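Local coordinates for protein glycosyl hydrolase 25 (Streptococcus pneumoniae, PDB 4FF5) that probably hydrolyses glycosidic bonds of cell-wall peptidoglycan, as family 25 glycosyl hydrolases do, and acts as a virulence factor in host-cell invasion, at residues N74-G85 with D93-K105. Residues are numbered along the deposited sequence; the frame is centred on the assembly and turned at random.
Sequences NISGAIVRVHSG and DASFINGIDKAYK. With EDO (1,2-ethanediol), chain C.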
loop_
_atom_site.group_PDB
_atom_site.type_symbol
_atom_site.label_atom_id
_atom_site.label_comp_id
_atom_site.label_asym_id
_atom_site.label_seq_id
_atom_site.Cartn_x
_atom_site.Cartn_y
_atom_site.Cartn_z
ATOM N N ASN A 74 -11.193 13.808 4.337
ATOM C CA ASN A 74 -11.119 13.867 2.865
ATOM C C ASN A 74 -10.676 12.537 2.204
ATOM O O ASN A 74 -10.499 12.468 0.981
ATOM C CB ASN A 74 -10.206 15.026 2.416
ATOM C CG ASN A 74 -10.818 16.404 2.673
ATOM O OD1 ASN A 74 -11.987 16.626 2.406
ATOM N ND2 ASN A 74 -10.012 17.340 3.172
ATOM N N ILE A 75 -10.501 11.488 3.008
ATOM C CA ILE A 75 -10.126 10.166 2.486
ATOM C C ILE A 75 -10.983 9.034 3.060
ATOM O O ILE A 75 -11.612 9.191 4.111
ATOM C CB ILE A 75 -8.614 9.877 2.714
ATOM C CG1 ILE A 75 -8.286 9.763 4.219
ATOM C CG2 ILE A 75 -7.768 10.956 2.042
ATOM C CD1 ILE A 75 -6.873 9.301 4.535
ATOM N N SER A 76 -10.991 7.890 2.378
ATOM C CA SER A 76 -11.705 6.722 2.862
ATOM C C SER A 76 -10.788 5.719 3.550
ATOM O O SER A 76 -11.220 4.967 4.422
ATOM C CB SER A 76 -12.491 6.059 1.719
ATOM O OG SER A 76 -11.639 5.760 0.624
ATOM N N GLY A 77 -9.523 5.701 3.147
ATOM C CA GLY A 77 -8.534 4.766 3.703
ATOM C C GLY A 77 -7.124 5.196 3.325
ATOM O O GLY A 77 -6.924 6.095 2.484
ATOM N N ALA A 78 -6.133 4.570 3.955
ATOM C CA ALA A 78 -4.738 4.938 3.705
ATOM C C ALA A 78 -3.866 3.690 3.711
ATOM O O ALA A 78 -4.130 2.743 4.452
ATOM C CB ALA A 78 -4.250 5.921 4.752
ATOM N N ILE A 79 -2.832 3.693 2.879
ATOM C CA ILE A 79 -1.881 2.604 2.840
ATOM C C ILE A 79 -0.497 3.192 3.077
ATOM O O ILE A 79 -0.006 3.987 2.274
ATOM C CB ILE A 79 -1.927 1.851 1.494
ATOM C CG1 ILE A 79 -3.362 1.408 1.166
ATOM C CG2 ILE A 79 -1.028 0.631 1.549
ATOM C CD1 ILE A 79 -3.454 0.543 -0.085
ATOM N N VAL A 80 0.135 2.770 4.167
ATOM C CA VAL A 80 1.338 3.463 4.692
ATOM C C VAL A 80 2.613 2.618 4.476
ATOM O O VAL A 80 2.619 1.419 4.765
ATOM C CB VAL A 80 1.152 3.786 6.207
ATOM C CG1 VAL A 80 2.440 4.337 6.836
ATOM C CG2 VAL A 80 0.028 4.806 6.395
ATOM N N ARG A 81 3.687 3.230 3.993
ATOM C CA ARG A 81 4.932 2.494 3.776
ATOM C C ARG A 81 5.638 2.240 5.098
ATOM O O ARG A 81 5.830 3.173 5.873
ATOM C CB ARG A 81 5.886 3.256 2.874
ATOM C CG ARG A 81 7.027 2.369 2.401
ATOM C CD ARG A 81 7.995 3.125 1.509
ATOM N NE ARG A 81 8.860 4.047 2.258
ATOM C CZ ARG A 81 9.913 4.680 1.739
ATOM N NH1 ARG A 81 10.255 4.471 0.475
ATOM N NH2 ARG A 81 10.638 5.520 2.484
ATOM N N VAL A 82 6.010 0.988 5.344
ATOM C CA VAL A 82 6.747 0.614 6.572
ATOM C C VAL A 82 8.208 0.231 6.257
ATOM O O VAL A 82 9.143 0.524 7.023
ATOM C CB VAL A 82 5.970 -0.495 7.335
ATOM C CG1 VAL A 82 6.733 -1.026 8.556
ATOM C CG2 VAL A 82 4.625 0.063 7.788
ATOM N N HIS A 83 8.414 -0.411 5.107
ATOM C CA HIS A 83 9.744 -0.855 4.739
ATOM C C HIS A 83 10.058 -0.543 3.300
ATOM O O HIS A 83 9.211 -0.706 2.418
ATOM C CB HIS A 83 9.833 -2.359 4.989
ATOM C CG HIS A 83 11.239 -2.905 5.027
ATOM N ND1 HIS A 83 11.803 -3.514 3.980
ATOM C CD2 HIS A 83 12.192 -2.913 6.042
ATOM C CE1 HIS A 83 13.045 -3.909 4.295
ATOM N NE2 HIS A 83 13.289 -3.532 5.554
ATOM N N SER A 84 11.274 -0.084 3.041
ATOM C CA SER A 84 11.841 -0.298 1.705
ATOM C C SER A 84 13.065 -1.203 1.697
ATOM O O SER A 84 14.002 -1.041 2.500
ATOM C CB SER A 84 12.183 1.006 1.019
ATOM O OG SER A 84 12.944 0.674 -0.133
ATOM N N GLY A 85 13.102 -2.137 0.762
ATOM C CA GLY A 85 14.242 -3.009 0.666
ATOM C C GLY A 85 15.375 -2.332 -0.072
ATOM O O GLY A 85 16.324 -2.993 -0.493
ATOM N N ASP A 93 15.815 11.265 3.943
ATOM C CA ASP A 93 14.850 11.744 4.924
ATOM C C ASP A 93 13.684 10.780 5.127
ATOM O O ASP A 93 12.945 10.901 6.102
ATOM C CB ASP A 93 14.295 13.103 4.491
ATOM N N ALA A 94 13.529 9.825 4.215
ATOM C CA ALA A 94 12.330 8.977 4.199
ATOM C C ALA A 94 12.522 7.598 4.808
ATOM O O ALA A 94 11.551 6.974 5.206
ATOM C CB ALA A 94 11.759 8.865 2.787
ATOM N N SER A 95 13.760 7.114 4.897
ATOM C CA SER A 95 13.984 5.842 5.577
ATOM C C SER A 95 15.395 5.698 6.175
ATOM O O SER A 95 16.335 6.356 5.730
ATOM C CB SER A 95 13.663 4.659 4.659
ATOM O OG SER A 95 14.631 4.529 3.642
ATOM N N PHE A 96 15.521 4.819 7.166
ATOM C CA PHE A 96 16.823 4.419 7.660
ATOM C C PHE A 96 17.465 3.437 6.697
ATOM O O PHE A 96 16.792 2.872 5.829
ATOM C CB PHE A 96 16.715 3.811 9.068
ATOM C CG PHE A 96 16.214 4.791 10.114
ATOM C CD1 PHE A 96 14.853 4.889 10.405
ATOM C CD2 PHE A 96 17.110 5.594 10.816
ATOM C CE1 PHE A 96 14.383 5.778 11.377
ATOM C CE2 PHE A 96 16.653 6.486 11.780
ATOM C CZ PHE A 96 15.283 6.594 12.054
ATOM N N ILE A 97 18.761 3.200 6.885
ATOM C CA ILE A 97 19.539 2.301 6.026
ATOM C C ILE A 97 19.035 0.863 6.054
ATOM O O ILE A 97 19.192 0.135 5.073
ATOM C CB ILE A 97 21.058 2.368 6.386
ATOM C CG1 ILE A 97 21.921 1.653 5.336
ATOM C CG2 ILE A 97 21.308 1.810 7.776
ATOM C CD1 ILE A 97 23.302 2.255 5.189
ATOM N N ASN A 98 18.434 0.445 7.162
ATOM C CA ASN A 98 17.925 -0.928 7.265
ATOM C C ASN A 98 16.534 -1.093 6.612
ATOM O O ASN A 98 15.914 -2.146 6.716
ATOM C CB ASN A 98 17.879 -1.390 8.722
ATOM C CG ASN A 98 16.731 -0.765 9.496
ATOM O OD1 ASN A 98 16.145 0.243 9.073
ATOM N ND2 ASN A 98 16.411 -1.349 10.645
ATOM N N GLY A 99 16.066 -0.045 5.955
ATOM C CA GLY A 99 14.791 -0.073 5.237
ATOM C C GLY A 99 13.579 0.427 5.991
ATOM O O GLY A 99 12.523 0.689 5.381
ATOM N N ILE A 100 13.703 0.594 7.306
ATOM C CA ILE A 100 12.596 1.129 8.096
ATOM C C ILE A 100 12.242 2.569 7.678
ATOM O O ILE A 100 13.101 3.462 7.657
ATOM C CB ILE A 100 12.858 0.987 9.615
ATOM C CG1 ILE A 100 12.859 -0.505 10.008
ATOM C CG2 ILE A 100 11.840 1.783 10.434
ATOM C CD1 ILE A 100 11.503 -1.206 9.862
ATOM N N ASP A 101 10.970 2.770 7.330
ATOM C CA ASP A 101 10.462 4.080 6.946
ATOM C C ASP A 101 10.500 5.054 8.145
ATOM O O ASP A 101 10.177 4.679 9.284
ATOM C CB ASP A 101 9.038 3.930 6.385
ATOM C CG ASP A 101 8.478 5.238 5.838
ATOM O OD1 ASP A 101 8.049 6.066 6.656
ATOM O OD2 ASP A 101 8.439 5.421 4.592
ATOM N N LYS A 102 10.894 6.293 7.886
ATOM C CA LYS A 102 11.052 7.296 8.967
ATOM C C LYS A 102 9.752 7.947 9.475
ATOM O O LYS A 102 9.772 8.627 10.503
ATOM C CB LYS A 102 12.094 8.356 8.578
ATOM C CG LYS A 102 13.521 7.829 8.643
ATOM C CD LYS A 102 14.530 8.901 8.263
ATOM C CE LYS A 102 15.940 8.392 8.481
ATOM N NZ LYS A 102 16.904 9.401 7.978
ATOM N N ALA A 103 8.627 7.737 8.783
ATOM C CA ALA A 103 7.369 8.378 9.169
ATOM C C ALA A 103 6.230 7.426 9.553
ATOM O O ALA A 103 5.206 7.889 10.049
ATOM C CB ALA A 103 6.892 9.341 8.077
ATOM N N TYR A 104 6.400 6.113 9.347
ATOM C CA TYR A 104 5.244 5.199 9.411
ATOM C C TYR A 104 4.466 5.229 10.741
ATOM O O TYR A 104 3.240 5.171 10.733
ATOM C CB TYR A 104 5.627 3.757 9.012
ATOM C CG TYR A 104 6.285 2.966 10.121
ATOM C CD1 TYR A 104 5.550 2.074 10.897
ATOM C CD2 TYR A 104 7.640 3.124 10.404
ATOM C CE1 TYR A 104 6.151 1.341 11.926
ATOM C CE2 TYR A 104 8.245 2.409 11.425
ATOM C CZ TYR A 104 7.510 1.527 12.182
ATOM O OH TYR A 104 8.144 0.830 13.193
ATOM N N LYS A 105 5.164 5.356 11.872
ATOM C CA LYS A 105 4.467 5.367 13.170
ATOM C C LYS A 105 3.510 6.548 13.253
ATOM O O LYS A 105 2.363 6.406 13.708
ATOM C CB LYS A 105 5.455 5.435 14.336
ATOM C CG LYS A 105 6.421 4.273 14.454
ATOM C CD LYS A 105 7.269 4.443 15.715
ATOM C CE LYS A 105 7.994 3.156 16.045
ATOM N NZ LYS A 105 8.986 3.348 17.144
HETATM C C1 EDO C . 20.903 8.187 8.087
HETATM O O1 EDO C . 19.557 7.678 8.123
HETATM C C2 EDO C . 20.899 9.652 7.693
HETATM O O2 EDO C . 19.633 10.289 7.964
HETATM O O HOH W 1 5.241 6.050 6.024
HETATM O O HOH W 2 13.392 6.066 1.625
#
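His83, near the C-terminal end of strand 77-84, and Ile100 in the following loop form a single beta bridge, flanked by bonds from Asp101 N to Val82 O (2.9 Å) and from Ser84 N to Gly99 O (2.8 Å). The main polar side-chain link is the salt bridge of Arg81 and Asp101. With its chain bent at chi3 (75°), the arginine brings NE to the anti lone pair of Asp101 OD2 at 2.7 Å; NH2 adds a weaker bond to the same oxygen and another weak one to Ala94 O. The carboxylate meets the guanidinium edge nearly in its plane, yet the two flat groups stand 76° apart. Asp101 OD1 turns to its own chain and takes Ala103 N at 2.8 Å, capping the turn before helix 104-112, while Gly59 N adds a further bond to OD2. At the start of that helix, Val82 CG1 lies over one face of the Tyr104 ring, 4.2 Å from its centroid, and CG2 reaches CD1. Gly99 CA makes a CH-pi contact over one face of the His83 imidazole, 4.1 Å from its centroid. In this family's TIM-barrel fold, the contact thus ties a beta-alpha loop back onto the strand it leaves. One buried carboxylate, probably kept ionised by the arginine, couples strand, loop and helix start.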